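Local coordinates for bifunctional thiamine biosynthesis protein ThiDN (Methanocaldococcus jannaschii DSM 2661, PDB 2PHP) that probably phosphorylates hydroxymethylpyrimidine and its phosphate and, through the C-terminal ThiN domain crystallised here, joins pyrimidine and thiazole units into thiamine phosphate, at residues N98-G103 with K179-L184; G103-L108 with P158-L163. One frame throughout, in Å; residues are numbered along the deposited sequence.

How the contacts relate
Both contacts lie in the C-terminal ThiN domain, on the same side of the chain's centre, with their centres about 7 Å apart. Contact 1 joins the end of strand 95-100 and the short loop after it to helix 167-185. Contact 2 sets helix 103-109, which follows that loop and shares G103 with contact 1, against strand 159-164. Along the chain, contact 2 is nested inside the loop that contact 1 closes. The two strands are antiparallel neighbours in the mixed sheet, and a probable hydrogen bond from I99 N to I160 O, 2.8 Å long, links the contacts directly. Together they tie two strand-helix units into one part of the domain.

Contact 1: residues N98-G103 with K179-L184; sequences NIKYDG and KIYNTL
D102 and Y181 have the nearest CA atoms across the contact, 8.9 Å apart. Side chains and one water span the distance between the main chains. Segment 98-103 runs off a strand of the mixed sheet into a short loop, and D102 is the N-cap of helix 103-109. Segment 179-184 lies near the C-terminal end of helix 167-185. Y181 reaches toward the loop: with CG anti to the backbone N (chi1 -173°), the ring extends away from its helix and carries OH to the water. T28, L29 and L105 also touch Y181. D102 comes to the edge of the ring, not to a face: OD2 lies near the ring plane, 3.8 Å from Y181 CE1. The carboxylate plane is turned 77° from the ring plane. The two oxygens of D102 have different tasks. OD1 accepts a hydrogen bond from L105 N and so caps the helix. OD2 faces the contact and accepts a 2.6 Å hydrogen bond from the water oxygen. L184 only brushes the margin, its CD1 4.5 Å from D102 OD1. K100 stretches an extended chain across the Y181 side chain at about a right angle. Its NZ stops 3.7 Å from Y181 OH, a proximity and not a hydrogen bond. The bridging water completes the link to Y181 OH, 2.6 Å from its oxygen and in the plane of the ring.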
loop_
_atom_site.group_PDB
_atom_site.type_symbol
_atom_site.label_atom_id
_atom_site.label_comp_id
_atom_site.label_asym_id
_atom_site.label_seq_id
_atom_site.Cartn_x
_atom_site.Cartn_y
_atom_site.Cartn_z
ATOM N N ASN B 98 -6.338 17.493 -10.971
ATOM C CA ASN B 98 -5.702 18.720 -10.509
ATOM C C ASN B 98 -4.209 18.481 -10.346
ATOM O O ASN B 98 -3.802 17.439 -9.836
ATOM C CB ASN B 98 -6.313 19.201 -9.190
ATOM C CG ASN B 98 -6.080 18.234 -8.037
ATOM O OD1 ASN B 98 -6.572 17.103 -8.049
ATOM N ND2 ASN B 98 -5.324 18.679 -7.034
ATOM N N ILE B 99 -3.398 19.433 -10.809
ATOM C CA ILE B 99 -1.945 19.327 -10.702
ATOM C C ILE B 99 -1.348 20.625 -10.167
ATOM O O ILE B 99 -2.016 21.665 -10.133
ATOM C CB ILE B 99 -1.291 18.993 -12.062
ATOM C CG1 ILE B 99 -1.440 20.169 -13.026
ATOM C CG2 ILE B 99 -1.939 17.747 -12.656
ATOM C CD1 ILE B 99 -0.792 19.910 -14.380
ATOM N N LYS B 100 -0.098 20.554 -9.734
ATOM C CA LYS B 100 0.570 21.714 -9.174
ATOM C C LYS B 100 0.622 22.895 -10.146
ATOM O O LYS B 100 0.814 22.732 -11.356
ATOM C CB LYS B 100 1.973 21.322 -8.729
ATOM C CG LYS B 100 2.744 22.423 -8.044
ATOM C CD LYS B 100 4.188 21.999 -7.831
ATOM C CE LYS B 100 4.950 23.029 -7.012
ATOM N NZ LYS B 100 6.369 22.616 -6.877
ATOM N N TYR B 101 0.437 24.090 -9.600
ATOM C CA TYR B 101 0.445 25.315 -10.384
ATOM C C TYR B 101 1.830 25.939 -10.508
ATOM O O TYR B 101 2.659 25.799 -9.619
ATOM C CB TYR B 101 -0.493 26.333 -9.742
ATOM C CG TYR B 101 -0.331 27.731 -10.294
ATOM C CD1 TYR B 101 -0.981 28.120 -11.468
ATOM C CD2 TYR B 101 0.464 28.671 -9.638
ATOM C CE1 TYR B 101 -0.849 29.410 -11.969
ATOM C CE2 TYR B 101 0.604 29.963 -10.129
ATOM C CZ TYR B 101 -0.058 30.329 -11.292
ATOM O OH TYR B 101 0.047 31.619 -11.766
ATOM N N ASP B 102 2.059 26.646 -11.612
ATOM C CA ASP B 102 3.325 27.341 -11.859
ATOM C C ASP B 102 3.106 28.382 -12.959
ATOM O O ASP B 102 2.754 28.034 -14.085
ATOM C CB ASP B 102 4.418 26.357 -12.281
ATOM C CG ASP B 102 5.751 27.047 -12.570
ATOM O OD1 ASP B 102 5.807 27.911 -13.475
ATOM O OD2 ASP B 102 6.746 26.723 -11.895
ATOM N N GLY B 103 3.306 29.654 -12.613
ATOM C CA GLY B 103 3.112 30.737 -13.566
ATOM C C GLY B 103 3.891 30.609 -14.868
ATOM O O GLY B 103 3.333 30.784 -15.957
ATOM N N LYS B 179 6.385 17.151 -19.311
ATOM C CA LYS B 179 7.650 17.216 -20.040
ATOM C C LYS B 179 8.159 18.637 -20.167
ATOM O O LYS B 179 9.362 18.879 -20.110
ATOM C CB LYS B 179 7.508 16.575 -21.419
ATOM C CG LYS B 179 7.510 15.057 -21.334
ATOM C CD LYS B 179 7.233 14.398 -22.667
ATOM C CE LYS B 179 7.142 12.885 -22.501
ATOM N NZ LYS B 179 6.704 12.203 -23.753
ATOM N N ILE B 180 7.238 19.577 -20.330
ATOM C CA ILE B 180 7.605 20.981 -20.434
ATOM C C ILE B 180 8.140 21.395 -19.068
ATOM O O ILE B 180 9.200 22.007 -18.956
ATOM C CB ILE B 180 6.379 21.844 -20.812
ATOM C CG1 ILE B 180 5.930 21.490 -22.234
ATOM C CG2 ILE B 180 6.706 23.327 -20.663
ATOM C CD1 ILE B 180 4.701 22.250 -22.699
ATOM N N TYR B 181 7.406 21.025 -18.024
ATOM C CA TYR B 181 7.802 21.349 -16.665
ATOM C C TYR B 181 9.183 20.780 -16.328
ATOM O O TYR B 181 9.970 21.434 -15.643
ATOM C CB TYR B 181 6.771 20.808 -15.674
ATOM C CG TYR B 181 7.015 21.244 -14.252
ATOM C CD1 TYR B 181 6.853 22.577 -13.876
ATOM C CD2 TYR B 181 7.397 20.324 -13.278
ATOM C CE1 TYR B 181 7.063 22.983 -12.563
ATOM C CE2 TYR B 181 7.605 20.715 -11.959
ATOM C CZ TYR B 181 7.438 22.042 -11.610
ATOM O OH TYR B 181 7.632 22.433 -10.314
ATOM N N ASN B 182 9.477 19.568 -16.799
ATOM C CA ASN B 182 10.777 18.962 -16.518
ATOM C C ASN B 182 11.917 19.841 -17.023
ATOM O O ASN B 182 12.956 19.953 -16.374
ATOM C CB ASN B 182 10.903 17.570 -17.150
ATOM C CG ASN B 182 10.021 16.525 -16.470
ATOM O OD1 ASN B 182 9.755 16.593 -15.261
ATOM N ND2 ASN B 182 9.576 15.537 -17.248
ATOM N N THR B 183 11.719 20.456 -18.187
ATOM C CA THR B 183 12.727 21.324 -18.774
ATOM C C THR B 183 12.894 22.549 -17.883
ATOM O O THR B 183 14.015 22.951 -17.576
ATOM C CB THR B 183 12.320 21.768 -20.200
ATOM O OG1 THR B 183 12.055 20.609 -20.997
ATOM C CG2 THR B 183 13.439 22.567 -20.862
ATOM N N LEU B 184 11.781 23.138 -17.457
ATOM C CA LEU B 184 11.845 24.309 -16.588
ATOM C C LEU B 184 12.591 23.950 -15.311
ATOM O O LEU B 184 13.433 24.707 -14.837
ATOM C CB LEU B 184 10.449 24.794 -16.200
ATOM C CG LEU B 184 9.506 25.328 -17.274
ATOM C CD1 LEU B 184 8.238 25.823 -16.595
ATOM C CD2 LEU B 184 10.171 26.457 -18.048
HETATM O O HOH W 1 7.310 24.986 -9.984
#

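Contact 2: residues G103-L108 with P158-L163; sequences GGLIKL and PMIRVL
I160 points from a strand of the ThiN domain's mixed sheet toward I106 and L105 on helix 103-109. This is apolar helix-on-sheet packing, and the three residues that touch are buried. The nearest CA atoms, those of I106 and I160, are 8.6 Å apart, which leaves the space between the backbones to side chains. The I160 side chain can be followed outward. Its CB is still 5.0 Å from the nearest helix atom, I106 CD1. CG2 stays near the strand, about as far from I106 CD1 as CB is. The other branch makes the contact. CG1 comes within 3.8 Å of I106 CD1. Beyond it the chain is extended (chi2 173°), which carries CD1 outward to the helix. There CD1 meets two residues, I106 closely and L105 more loosely, with 4.4 Å between I160 CD1 and L105 CD2. The CB of I106 does not point straight at the strand, but its CG1 branch, with chi2 at -65°, comes nearer atom by atom until CD1 touches. I106 and I160 thus meet tip to tip. Neighbouring parts of the fold close in around them: I99, I147 and Y149 touch I160, Y101 and Y149 touch I106, and I177 of helix 167-185 touches L105. The tightest point between helix and strand is methyl against methyl, I106 CD1 to I160 CD1 at 3.6 Å.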
loop_
_atom_site.group_PDB
_atom_site.type_symbol
_atom_site.label_atom_id
_atom_site.label_comp_id
_atom_site.label_asym_id
_atom_site.label_seq_id
_atom_site.Cartn_x
_atom_site.Cartn_y
_atom_site.Cartn_z
ATOM N N GLY B 103 3.306 29.654 -12.613
ATOM C CA GLY B 103 3.112 30.737 -13.566
ATOM C C GLY B 103 3.891 30.609 -14.868
ATOM O O GLY B 103 3.333 30.784 -15.957
ATOM N N GLY B 104 5.182 30.309 -14.756
ATOM C CA GLY B 104 5.999 30.157 -15.940
ATOM C C GLY B 104 5.470 29.047 -16.824
ATOM O O GLY B 104 5.424 29.183 -18.048
ATOM N N LEU B 105 5.071 27.941 -16.199
ATOM C CA LEU B 105 4.548 26.793 -16.927
ATOM C C LEU B 105 3.302 27.199 -17.712
ATOM O O LEU B 105 3.143 26.825 -18.876
ATOM C CB LEU B 105 4.227 25.657 -15.952
ATOM C CG LEU B 105 3.675 24.336 -16.505
ATOM C CD1 LEU B 105 4.609 23.761 -17.565
ATOM C CD2 LEU B 105 3.516 23.355 -15.355
ATOM N N ILE B 106 2.428 27.976 -17.078
ATOM C CA ILE B 106 1.201 28.443 -17.726
ATOM C C ILE B 106 1.518 29.188 -19.033
ATOM O O ILE B 106 0.939 28.885 -20.081
ATOM C CB ILE B 106 0.403 29.381 -16.790
ATOM C CG1 ILE B 106 -0.148 28.596 -15.591
ATOM C CG2 ILE B 106 -0.725 30.047 -17.557
ATOM C CD1 ILE B 106 -1.183 27.539 -15.952
ATOM N N LYS B 107 2.432 30.160 -18.963
ATOM C CA LYS B 107 2.827 30.928 -20.150
ATOM C C LYS B 107 3.278 29.996 -21.262
ATOM O O LYS B 107 2.909 30.172 -22.416
ATOM C CB LYS B 107 3.976 31.891 -19.830
ATOM C CG LYS B 107 3.629 32.969 -18.836
ATOM C CD LYS B 107 4.822 33.870 -18.571
ATOM C CE LYS B 107 4.497 34.900 -17.498
ATOM N NZ LYS B 107 5.691 35.718 -17.139
ATOM N N LEU B 108 4.086 29.006 -20.908
ATOM C CA LEU B 108 4.578 28.053 -21.888
ATOM C C LEU B 108 3.476 27.152 -22.422
ATOM O O LEU B 108 3.656 26.503 -23.448
ATOM C CB LEU B 108 5.674 27.179 -21.282
ATOM C CG LEU B 108 7.010 27.843 -20.955
ATOM C CD1 LEU B 108 7.978 26.796 -20.456
ATOM C CD2 LEU B 108 7.566 28.503 -22.200
ATOM N N PRO B 158 -2.388 27.740 -5.094
ATOM C CA PRO B 158 -2.811 27.850 -6.496
ATOM C C PRO B 158 -2.954 26.462 -7.136
ATOM O O PRO B 158 -2.378 25.491 -6.642
ATOM C CB PRO B 158 -1.699 28.695 -7.130
ATOM C CG PRO B 158 -0.510 28.423 -6.258
ATOM C CD PRO B 158 -1.117 28.446 -4.878
HETATM N N MSE B 159 -3.708 26.370 -8.231
HETATM C CA MSE B 159 -3.928 25.073 -8.870
HETATM C C MSE B 159 -4.150 25.109 -10.377
HETATM O O MSE B 159 -4.688 26.072 -10.910
HETATM C CB MSE B 159 -5.158 24.398 -8.251
HETATM C CG MSE B 159 -5.221 22.890 -8.459
HETATM SE SE MSE B 159 -3.889 22.036 -7.322
HETATM C CE MSE B 159 -4.535 22.746 -5.636
ATOM N N ILE B 160 -3.732 24.042 -11.053
ATOM C CA ILE B 160 -3.960 23.901 -12.487
ATOM C C ILE B 160 -4.861 22.678 -12.617
ATOM O O ILE B 160 -4.541 21.603 -12.111
ATOM C CB ILE B 160 -2.672 23.620 -13.289
ATOM C CG1 ILE B 160 -1.810 24.881 -13.376
ATOM C CG2 ILE B 160 -3.045 23.144 -14.699
ATOM C CD1 ILE B 160 -0.453 24.639 -14.000
ATOM N N ARG B 161 -5.997 22.843 -13.274
ATOM C CA ARG B 161 -6.920 21.736 -13.459
ATOM C C ARG B 161 -6.988 21.382 -14.948
ATOM O O ARG B 161 -7.302 22.230 -15.783
ATOM C CB ARG B 161 -8.293 22.126 -12.899
ATOM C CG ARG B 161 -8.211 22.614 -11.452
ATOM C CD ARG B 161 -9.507 23.224 -10.946
ATOM N NE ARG B 161 -9.364 23.708 -9.569
ATOM C CZ ARG B 161 -8.786 24.858 -9.227
ATOM N NH1 ARG B 161 -8.296 25.675 -10.159
ATOM N NH2 ARG B 161 -8.667 25.178 -7.947
ATOM N N VAL B 162 -6.656 20.133 -15.270
ATOM C CA VAL B 162 -6.667 19.636 -16.640
ATOM C C VAL B 162 -7.970 18.860 -16.885
ATOM O O VAL B 162 -8.296 17.934 -16.144
ATOM C CB VAL B 162 -5.434 18.718 -16.897
ATOM C CG1 VAL B 162 -5.462 18.167 -18.311
ATOM C CG2 VAL B 162 -4.137 19.507 -16.661
ATOM N N LEU B 163 -8.714 19.254 -17.917
ATOM C CA LEU B 163 -9.989 18.613 -18.243
ATOM C C LEU B 163 -9.914 17.874 -19.577
ATOM O O LEU B 163 -9.017 18.121 -20.384
ATOM C CB LEU B 163 -11.114 19.660 -18.305
ATOM C CG LEU B 163 -11.401 20.520 -17.064
ATOM C CD1 LEU B 163 -10.308 21.558 -16.888
ATOM C CD2 LEU B 163 -12.741 21.227 -17.214
#